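Local coordinates for protein phosphoethanolamine N-methyltransferase 1 (Haemonchus contortus, PDB 4KRG) that methylates phosphoethanolamine with S-adenosylmethionine as the probable methyl donor, an early step in nematode phosphocholine biosynthesis, at residues F211-S216 with V232-K237; R46-S51 with C217-Y222; L405-G410 with C457-I462. One frame throughout, in Å; residues are numbered along the deposited sequence.

Interaction 1 (F211-S216 with V232-K237)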
loop_
_atom_site.group_PDB
_atom_site.type_symbol
_atom_site.label_atom_id
_atom_site.label_comp_id
_atom_site.label_asym_id
_atom_site.label_seq_id
_atom_site.Cartn_x
_atom_site.Cartn_y
_atom_site.Cartn_z
ATOM N N PHE A 211 12.663 -8.045 4.034
ATOM C CA PHE A 211 11.357 -7.610 4.476
ATOM C C PHE A 211 10.290 -8.298 3.643
ATOM O O PHE A 211 10.410 -8.376 2.421
ATOM C CB PHE A 211 11.254 -6.097 4.312
ATOM C CG PHE A 211 11.832 -5.318 5.466
ATOM C CD1 PHE A 211 11.599 -5.711 6.775
ATOM C CD2 PHE A 211 12.606 -4.193 5.239
ATOM C CE1 PHE A 211 12.121 -4.993 7.837
ATOM C CE2 PHE A 211 13.129 -3.470 6.292
ATOM C CZ PHE A 211 12.890 -3.868 7.592
ATOM N N ASP A 212 9.262 -8.818 4.305
ATOM C CA ASP A 212 8.088 -9.334 3.617
ATOM C C ASP A 212 6.983 -8.294 3.768
ATOM O O ASP A 212 6.344 -8.212 4.827
ATOM C CB ASP A 212 7.660 -10.677 4.216
ATOM C CG ASP A 212 6.382 -11.221 3.597
ATOM O OD1 ASP A 212 5.997 -10.769 2.501
ATOM O OD2 ASP A 212 5.759 -12.115 4.204
ATOM N N VAL A 213 6.780 -7.481 2.725
ATOM C CA VAL A 213 5.751 -6.451 2.755
ATOM C C VAL A 213 4.389 -7.106 2.611
ATOM O O VAL A 213 4.017 -7.553 1.529
ATOM C CB VAL A 213 5.937 -5.409 1.655
ATOM C CG1 VAL A 213 4.947 -4.285 1.845
ATOM C CG2 VAL A 213 7.339 -4.860 1.695
ATOM N N GLN A 214 3.646 -7.158 3.710
ATOM C CA GLN A 214 2.433 -7.952 3.753
ATOM C C GLN A 214 1.297 -7.345 2.932
ATOM O O GLN A 214 0.455 -8.064 2.394
ATOM C CB GLN A 214 2.006 -8.186 5.200
ATOM C CG GLN A 214 3.046 -8.964 6.000
ATOM C CD GLN A 214 2.431 -9.996 6.929
ATOM O OE1 GLN A 214 1.334 -9.803 7.451
ATOM N NE2 GLN A 214 3.140 -11.096 7.142
ATOM N N TRP A 215 1.283 -6.019 2.842
ATOM C CA TRP A 215 0.255 -5.314 2.096
ATOM C C TRP A 215 0.586 -3.856 1.931
ATOM O O TRP A 215 1.439 -3.319 2.640
ATOM C CB TRP A 215 -1.120 -5.434 2.767
ATOM C CG TRP A 215 -1.161 -5.325 4.273
ATOM C CD1 TRP A 215 -1.200 -6.359 5.144
ATOM C CD2 TRP A 215 -1.236 -4.125 5.070
ATOM N NE1 TRP A 215 -1.272 -5.896 6.434
ATOM C CE2 TRP A 215 -1.301 -4.533 6.417
ATOM C CE3 TRP A 215 -1.252 -2.761 4.775
ATOM C CZ2 TRP A 215 -1.379 -3.619 7.472
ATOM C CZ3 TRP A 215 -1.321 -1.852 5.824
ATOM C CH2 TRP A 215 -1.385 -2.289 7.158
ATOM N N SER A 216 -0.095 -3.235 0.973
ATOM C CA SER A 216 -0.150 -1.790 0.846
ATOM C C SER A 216 -1.623 -1.399 0.774
ATOM O O SER A 216 -2.369 -1.924 -0.052
ATOM C CB SER A 216 0.563 -1.340 -0.425
ATOM O OG SER A 216 0.638 0.072 -0.493
ATOM N N VAL A 232 -0.943 6.116 2.411
ATOM C CA VAL A 232 -0.657 4.710 2.202
ATOM C C VAL A 232 0.146 4.147 3.361
ATOM O O VAL A 232 1.085 4.777 3.856
ATOM C CB VAL A 232 0.077 4.471 0.857
ATOM C CG1 VAL A 232 0.181 2.977 0.556
ATOM C CG2 VAL A 232 -0.650 5.183 -0.294
ATOM N N HIS A 233 -0.247 2.962 3.815
ATOM C CA HIS A 233 0.493 2.291 4.876
ATOM C C HIS A 233 0.768 0.822 4.573
ATOM O O HIS A 233 0.126 0.216 3.707
ATOM C CB HIS A 233 -0.140 2.507 6.261
ATOM C CG HIS A 233 -1.461 1.824 6.466
ATOM N ND1 HIS A 233 -1.790 1.214 7.661
ATOM C CD2 HIS A 233 -2.544 1.699 5.671
ATOM C CE1 HIS A 233 -3.016 0.729 7.582
ATOM N NE2 HIS A 233 -3.496 1.007 6.378
ATOM N N TRP A 234 1.757 0.278 5.276
ATOM C CA TRP A 234 2.282 -1.051 5.006
ATOM C C TRP A 234 2.641 -1.724 6.312
ATOM O O TRP A 234 3.195 -1.090 7.206
ATOM C CB TRP A 234 3.564 -0.960 4.170
ATOM C CG TRP A 234 3.457 -0.107 2.950
ATOM C CD1 TRP A 234 3.065 -0.502 1.705
ATOM C CD2 TRP A 234 3.757 1.290 2.859
ATOM N NE1 TRP A 234 3.094 0.562 0.847
ATOM C CE2 TRP A 234 3.513 1.672 1.523
ATOM C CE3 TRP A 234 4.193 2.254 3.768
ATOM C CZ2 TRP A 234 3.698 2.985 1.084
ATOM C CZ3 TRP A 234 4.371 3.557 3.329
ATOM C CH2 TRP A 234 4.128 3.907 1.999
ATOM N N LEU A 235 2.334 -3.009 6.416
ATOM C CA LEU A 235 2.857 -3.825 7.505
ATOM C C LEU A 235 3.873 -4.778 6.896
ATOM O O LEU A 235 3.588 -5.466 5.914
ATOM C CB LEU A 235 1.744 -4.607 8.201
ATOM C CG LEU A 235 2.174 -5.392 9.443
ATOM C CD1 LEU A 235 2.726 -4.460 10.500
ATOM C CD2 LEU A 235 0.992 -6.172 9.996
ATOM N N THR A 236 5.058 -4.804 7.485
ATOM C CA THR A 236 6.210 -5.467 6.898
ATOM C C THR A 236 6.924 -6.332 7.942
ATOM O O THR A 236 7.165 -5.891 9.066
ATOM C CB THR A 236 7.164 -4.415 6.322
ATOM O OG1 THR A 236 6.485 -3.681 5.297
ATOM C CG2 THR A 236 8.378 -5.059 5.736
ATOM N N LYS A 237 7.257 -7.560 7.561
ATOM C CA LYS A 237 7.798 -8.545 8.488
ATOM C C LYS A 237 9.263 -8.862 8.183
ATOM O O LYS A 237 9.640 -9.005 7.019
ATOM C CB LYS A 237 6.962 -9.827 8.414
ATOM C CG LYS A 237 7.215 -10.809 9.546
ATOM C CD LYS A 237 6.390 -12.077 9.375
ATOM C CE LYS A 237 6.595 -13.029 10.539
ATOM N NZ LYS A 237 5.846 -14.295 10.318
HETATM O O HOH W 1 2.998 -13.593 9.195
#
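Trp-215 lays its indole across the backbone of the partner strand, one ring face over Trp-234 C and Leu-235 N, while CZ2 rests 3.4 Å from Leu-235 CB. The far edge of the same ring points into the face of His-233: CZ3 stands over the centre of the imidazole, and the T-shaped pair has its planes at 71°. Both rings reach this position by turning CG between backbone N and carbonyl carbon (chi1 41° for Trp-215, 69° for His-233). The imidazole ND1 is hydrogen-bonded to NE2 of His-157, which helps set the ring's rotation, and Tyr-364 meets Trp-215 edge-to-face.

Two antiparallel strands are joined here. Asp-212 and Lys-237 form a hydrogen-bonded pair, with Asp-212 N 2.7 Å from Lys-237 O and Lys-237 N 3.0 Å from Asp-212 O. Val-213 then faces Thr-236, but from that pair to Cys-217 O, which probably accepts from His-233 N, the first strand advances five residues and its neighbour four: a beta bulge. Gln-214, with helical backbone angles, makes the kink and still gives its N-H to Leu-235 O (2.8 Å). Its NE2 shares a water with Lys-237 NZ at the partly exposed end of the pair, where two long polar chains fit well. On the buried face with Val-213, Thr-236 sets CG2 3.4 Å from Phe-211 CB, and small Ser-216 lets the indole of Trp-234 come close, its CB 3.4 Å from Trp-234 CD1, while its OG is hydrogen-bonded to Tyr-335.

The bulge has a price. Leu-235 N and Trp-215 O are buried without a hydrogen-bonding partner; the carbonyl has a CA-H...O contact with Trp-234 CA at 3.4 Å, and the amide lies over the indole. Aromatic contact and weak C-H donors therefore probably repay part of what regular pairing would have given.

Interaction 2 (R46-S51 with C217-Y222)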
loop_
_atom_site.group_PDB
_atom_site.type_symbol
_atom_site.label_atom_id
_atom_site.label_comp_id
_atom_site.label_asym_id
_atom_site.label_seq_id
_atom_site.Cartn_x
_atom_site.Cartn_y
_atom_site.Cartn_z
ATOM N N ARG A 46 -6.772 6.805 13.715
ATOM C CA ARG A 46 -5.976 6.032 14.660
ATOM C C ARG A 46 -6.447 4.578 14.702
ATOM O O ARG A 46 -5.628 3.659 14.697
ATOM C CB ARG A 46 -6.021 6.682 16.044
ATOM C CG ARG A 46 -5.476 5.807 17.144
ATOM C CD ARG A 46 -5.325 6.565 18.445
ATOM N NE ARG A 46 -6.349 7.586 18.647
ATOM C CZ ARG A 46 -7.504 7.378 19.270
ATOM N NH1 ARG A 46 -7.797 6.177 19.747
ATOM N NH2 ARG A 46 -8.364 8.373 19.414
ATOM N N ALA A 47 -7.766 4.382 14.701
ATOM C CA ALA A 47 -8.356 3.045 14.694
ATOM C C ALA A 47 -8.047 2.281 13.406
ATOM O O ALA A 47 -7.767 1.087 13.452
ATOM C CB ALA A 47 -9.858 3.121 14.931
ATOM N N ASP A 48 -8.090 2.967 12.264
ATOM C CA ASP A 48 -7.689 2.367 10.990
ATOM C C ASP A 48 -6.276 1.804 11.057
ATOM O O ASP A 48 -6.006 0.710 10.582
ATOM C CB ASP A 48 -7.729 3.403 9.864
ATOM C CG ASP A 48 -9.139 3.769 9.440
ATOM O OD1 ASP A 48 -10.092 3.034 9.758
ATOM O OD2 ASP A 48 -9.275 4.810 8.768
ATOM N N ILE A 49 -5.372 2.578 11.637
ATOM C CA ILE A 49 -3.978 2.177 11.730
ATOM C C ILE A 49 -3.785 1.086 12.788
ATOM O O ILE A 49 -3.196 0.037 12.518
ATOM C CB ILE A 49 -3.075 3.386 12.068
ATOM C CG1 ILE A 49 -3.112 4.423 10.937
ATOM C CG2 ILE A 49 -1.654 2.925 12.362
ATOM C CD1 ILE A 49 -2.635 3.916 9.585
ATOM N N LEU A 50 -4.290 1.335 13.990
ATOM C CA LEU A 50 -4.078 0.409 15.096
ATOM C C LEU A 50 -4.734 -0.953 14.867
ATOM O O LEU A 50 -4.203 -1.981 15.280
ATOM C CB LEU A 50 -4.510 1.036 16.426
ATOM C CG LEU A 50 -3.577 2.150 16.900
ATOM C CD1 LEU A 50 -4.074 2.744 18.194
ATOM C CD2 LEU A 50 -2.166 1.629 17.078
ATOM N N SER A 51 -5.872 -0.970 14.182
ATOM C CA SER A 51 -6.548 -2.233 13.919
ATOM C C SER A 51 -5.829 -3.053 12.850
ATOM O O SER A 51 -6.166 -4.211 12.622
ATOM C CB SER A 51 -7.997 -2.003 13.515
ATOM O OG SER A 51 -8.071 -1.693 12.141
ATOM N N CYS A 217 -2.044 -0.480 1.632
ATOM C CA CYS A 217 -3.450 -0.108 1.712
ATOM C C CYS A 217 -3.566 1.388 1.888
ATOM O O CYS A 217 -2.659 2.018 2.412
ATOM C CB CYS A 217 -4.114 -0.792 2.905
ATOM S SG CYS A 217 -4.262 -2.584 2.799
ATOM N N SER A 218 -4.688 1.942 1.450
ATOM C CA SER A 218 -5.004 3.350 1.651
ATOM C C SER A 218 -5.762 3.471 2.964
ATOM O O SER A 218 -6.645 2.665 3.254
ATOM C CB SER A 218 -5.906 3.860 0.527
ATOM O OG SER A 218 -5.311 3.721 -0.743
ATOM N N VAL A 219 -5.431 4.480 3.755
ATOM C CA VAL A 219 -6.091 4.677 5.037
ATOM C C VAL A 219 -7.550 5.051 4.792
ATOM O O VAL A 219 -7.826 6.072 4.153
ATOM C CB VAL A 219 -5.389 5.788 5.826
ATOM C CG1 VAL A 219 -6.106 6.045 7.145
ATOM C CG2 VAL A 219 -3.932 5.426 6.058
ATOM N N PRO A 220 -8.494 4.213 5.272
ATOM C CA PRO A 220 -9.929 4.381 4.989
ATOM C C PRO A 220 -10.494 5.765 5.299
ATOM O O PRO A 220 -11.221 6.319 4.474
ATOM C CB PRO A 220 -10.582 3.317 5.880
ATOM C CG PRO A 220 -9.558 2.249 5.952
ATOM C CD PRO A 220 -8.233 2.960 6.004
ATOM N N THR A 221 -10.157 6.315 6.460
ATOM C CA THR A 221 -10.611 7.649 6.855
ATOM C C THR A 221 -10.253 8.752 5.854
ATOM O O THR A 221 -11.026 9.688 5.641
ATOM C CB THR A 221 -10.041 8.014 8.230
ATOM O OG1 THR A 221 -10.492 7.053 9.189
ATOM C CG2 THR A 221 -10.483 9.401 8.660
ATOM N N TYR A 222 -9.078 8.647 5.245
ATOM C CA TYR A 222 -8.650 9.655 4.282
ATOM C C TYR A 222 -9.324 9.521 2.925
ATOM O O TYR A 222 -9.427 10.492 2.181
ATOM C CB TYR A 222 -7.128 9.718 4.182
ATOM C CG TYR A 222 -6.572 10.637 5.235
ATOM C CD1 TYR A 222 -6.370 11.978 4.966
ATOM C CD2 TYR A 222 -6.307 10.179 6.517
ATOM C CE1 TYR A 222 -5.892 12.838 5.927
ATOM C CE2 TYR A 222 -5.824 11.034 7.496
ATOM C CZ TYR A 222 -5.616 12.362 7.191
ATOM O OH TYR A 222 -5.138 13.224 8.145
#
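Asp-48 and Thr-221 are gripped together through a single carboxylate oxygen. OD2 of Asp-48 accepts the backbone N-H of Thr-221, the two heavy atoms OD2 and N lying 2.9 Å apart, and also the hydroxyl OG1 of Thr-221, at 2.6 Å from OD2. The amide comes nearly along the C-O axis, whereas the hydroxyl comes from above the carboxylate plane, 41° out of it; the two donors approach from opposite faces. Threonine suits the place because OG1 is turned beside its own backbone N (chi1 -60°), which lets one residue offer both donors to one acceptor.

Pro-220 faces the same aspartate: its CD and CB each lie 3.5 Å from OD2, so the ring forms a snug aliphatic wall beside the charged group. Proline fits the first turn of a helix, where its missing N-H costs nothing, and Val-219 just before it occupies the N-cap position. A carboxylate near the amide end of this helix is probably favoured by the helix dipole. Beside the polar grip, Ile-49 CD1 touches Val-219 CG2 at 4.0 Å, the two aliphatic side chains crossing at a slant. The side chain of Ile-49 lies about 8 Å from bound S-adenosylhomocysteine.

In the second shell, Ser-44, one turn earlier in the helix of Asp-48, is hydrogen-bonded through its hydroxyl to Thr-221 OG1. Leu-41 and Asp-45 of that helix pack on Tyr-222. Helix 38-50 is thus fastened to the start of helix 220-226, while Ile-49 reaches on to His-157 and Arg-159 of strand 154-161 and to His-233 of strand 231-240.

Interaction 3 (L405-G410 with C457-I462)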
loop_
_atom_site.group_PDB
_atom_site.type_symbol
_atom_site.label_atom_id
_atom_site.label_comp_id
_atom_site.label_asym_id
_atom_site.label_seq_id
_atom_site.Cartn_x
_atom_site.Cartn_y
_atom_site.Cartn_z
ATOM N N LEU A 405 -11.167 -13.463 -17.336
ATOM C CA LEU A 405 -10.643 -13.293 -18.690
ATOM C C LEU A 405 -9.234 -13.858 -18.668
ATOM O O LEU A 405 -8.421 -13.484 -17.821
ATOM C CB LEU A 405 -10.634 -11.820 -19.107
ATOM C CG LEU A 405 -10.136 -11.473 -20.518
ATOM C CD1 LEU A 405 -10.939 -12.202 -21.597
ATOM C CD2 LEU A 405 -10.191 -9.972 -20.742
ATOM N N GLU A 406 -8.946 -14.785 -19.572
ATOM C CA GLU A 406 -7.681 -15.504 -19.511
ATOM C C GLU A 406 -6.921 -15.498 -20.825
ATOM O O GLU A 406 -7.470 -15.878 -21.853
ATOM C CB GLU A 406 -7.927 -16.952 -19.088
ATOM C CG GLU A 406 -8.368 -17.114 -17.658
ATOM C CD GLU A 406 -7.290 -16.709 -16.677
ATOM O OE1 GLU A 406 -6.085 -16.826 -17.010
ATOM O OE2 GLU A 406 -7.654 -16.267 -15.566
ATOM N N PRO A 407 -5.643 -15.082 -20.793
ATOM C CA PRO A 407 -4.785 -15.249 -21.967
ATOM C C PRO A 407 -4.328 -16.704 -22.106
ATOM O O PRO A 407 -3.899 -17.326 -21.136
ATOM C CB PRO A 407 -3.592 -14.340 -21.655
ATOM C CG PRO A 407 -3.516 -14.329 -20.172
ATOM C CD PRO A 407 -4.944 -14.392 -19.692
ATOM N N VAL A 408 -4.456 -17.255 -23.306
ATOM C CA VAL A 408 -4.021 -18.621 -23.566
ATOM C C VAL A 408 -3.317 -18.683 -24.910
ATOM O O VAL A 408 -3.361 -17.732 -25.685
ATOM C CB VAL A 408 -5.199 -19.613 -23.588
ATOM C CG1 VAL A 408 -5.962 -19.578 -22.280
ATOM C CG2 VAL A 408 -6.127 -19.321 -24.768
ATOM N N SER A 409 -2.659 -19.805 -25.174
ATOM C CA SER A 409 -2.128 -20.088 -26.500
ATOM C C SER A 409 -3.104 -21.037 -27.184
ATOM O O SER A 409 -4.111 -20.604 -27.739
ATOM C CB SER A 409 -0.729 -20.704 -26.420
ATOM O OG SER A 409 0.217 -19.757 -25.955
ATOM N N GLY A 410 -2.814 -22.332 -27.138
ATOM C CA GLY A 410 -3.770 -23.316 -27.603
ATOM C C GLY A 410 -4.976 -23.323 -26.684
ATOM O O GLY A 410 -4.836 -23.175 -25.471
ATOM N N CYS A 457 -2.061 -12.532 -27.496
ATOM C CA CYS A 457 -2.513 -13.819 -26.982
ATOM C C CYS A 457 -3.937 -14.115 -27.412
ATOM O O CYS A 457 -4.659 -13.218 -27.842
ATOM C CB CYS A 457 -2.454 -13.823 -25.455
ATOM S SG CYS A 457 -0.797 -13.855 -24.817
ATOM N N ASN A 458 -4.338 -15.379 -27.291
ATOM C CA ASN A 458 -5.740 -15.747 -27.417
ATOM C C ASN A 458 -6.431 -15.527 -26.072
ATOM O O ASN A 458 -5.756 -15.421 -25.051
ATOM C CB ASN A 458 -5.864 -17.198 -27.871
ATOM C CG ASN A 458 -5.204 -17.434 -29.198
ATOM O OD1 ASN A 458 -5.325 -16.617 -30.105
ATOM N ND2 ASN A 458 -4.481 -18.537 -29.320
ATOM N N TYR A 459 -7.762 -15.438 -26.066
ATOM C CA TYR A 459 -8.481 -15.148 -24.827
ATOM C C TYR A 459 -9.726 -15.987 -24.608
ATOM O O TYR A 459 -10.525 -16.188 -25.519
ATOM C CB TYR A 459 -8.836 -13.660 -24.731
ATOM C CG TYR A 459 -7.645 -12.793 -24.435
ATOM C CD1 TYR A 459 -7.187 -12.635 -23.133
ATOM C CD2 TYR A 459 -6.963 -12.148 -25.457
ATOM C CE1 TYR A 459 -6.085 -11.851 -22.855
ATOM C CE2 TYR A 459 -5.859 -11.359 -25.192
ATOM C CZ TYR A 459 -5.425 -11.217 -23.891
ATOM O OH TYR A 459 -4.330 -10.443 -23.618
ATOM N N LEU A 460 -9.873 -16.467 -23.377
ATOM C CA LEU A 460 -11.073 -17.164 -22.953
ATOM C C LEU A 460 -11.796 -16.314 -21.925
ATOM O O LEU A 460 -11.172 -15.693 -21.058
ATOM C CB LEU A 460 -10.727 -18.517 -22.333
ATOM C CG LEU A 460 -9.971 -19.532 -23.190
ATOM C CD1 LEU A 460 -9.636 -20.767 -22.367
ATOM C CD2 LEU A 460 -10.779 -19.912 -24.420
ATOM N N LEU A 461 -13.117 -16.282 -22.024
ATOM C CA LEU A 461 -13.933 -15.614 -21.030
ATOM C C LEU A 461 -14.669 -16.713 -20.295
ATOM O O LEU A 461 -15.400 -17.491 -20.905
ATOM C CB LEU A 461 -14.920 -14.665 -21.703
ATOM C CG LEU A 461 -15.770 -13.766 -20.807
ATOM C CD1 LEU A 461 -14.892 -12.879 -19.945
ATOM C CD2 LEU A 461 -16.696 -12.918 -21.664
ATOM N N ILE A 462 -14.455 -16.793 -18.988
ATOM C CA ILE A 462 -14.995 -17.888 -18.193
ATOM C C ILE A 462 -15.905 -17.371 -17.075
ATOM O O ILE A 462 -15.594 -16.375 -16.421
ATOM C CB ILE A 462 -13.854 -18.738 -17.602
ATOM C CG1 ILE A 462 -12.905 -19.185 -18.719
ATOM C CG2 ILE A 462 -14.410 -19.935 -16.842
ATOM C CD1 ILE A 462 -11.551 -19.619 -18.245
#
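Leu-405 and Tyr-459 meet obliquely on one face of an antiparallel strand pair, Leu-405 CD1 lying 4.0 Å from Tyr-459 CB. Strand 458-465 runs antiparallel between 400-408 and 428-432, consistent with the reversed last strand of a second Rossmann-like methyltransferase domain. Further along this face, ring carbon CE1 of Tyr-459 comes 3.7 Å from Pro-407 CB. Proline suits a non-hydrogen-bonded position, where its missing N-H is not needed by this neighbour. The tyrosine ring leans beside the Pro-407 backbone, its hydroxyl bonded to Ser-455 and its ring edge-to-face with Trp-278.

On the other face, Val-408 and Leu-460 cross at about a right angle, CG1 of the valine 3.9 Å from CD1 of the leucine; Val-416 of helix 413-422 packs on Leu-460 here. Glu-406 touches Ile-462 only through its aliphatic CG. Bent at chi2 (-66°), it carries its carboxylate away to the backbone of Leu-381 and Ala-382, whose N-H groups satisfy OE2 and OE1 respectively, both oxygens of this buried side chain.

Two hydrogen-bonded pairs, Glu-406 with Leu-460 and Val-408 with Asn-458, hold the backbones in step. Just beyond the end of strand 400-408, Asn-458 extends the ladder with its side chain: ND2 donates to Ser-409 O at 2.6 Å, the acceptor almost in the amide plane.

In the fold
From the N terminus, the first element to take part is helix 38-50, and interaction 2 closes a loop of 165 residues between it and the end of strand 208-218 with the start of helix 220-226. Interaction 1 uses the same strand and closes a short connection to strand 231-240; its segments alternate with those of interaction 2, so the two cross. They touch directly, His-233 N lying 2.9 Å from Cys-217 O in a probable hydrogen bond. Strand 208-218 also pairs with strand 350-354, linking this region to the later half of the chain. There interaction 3 follows in series, joining the last strand to 400-408, with its centre about 32 Å from that of interaction 1.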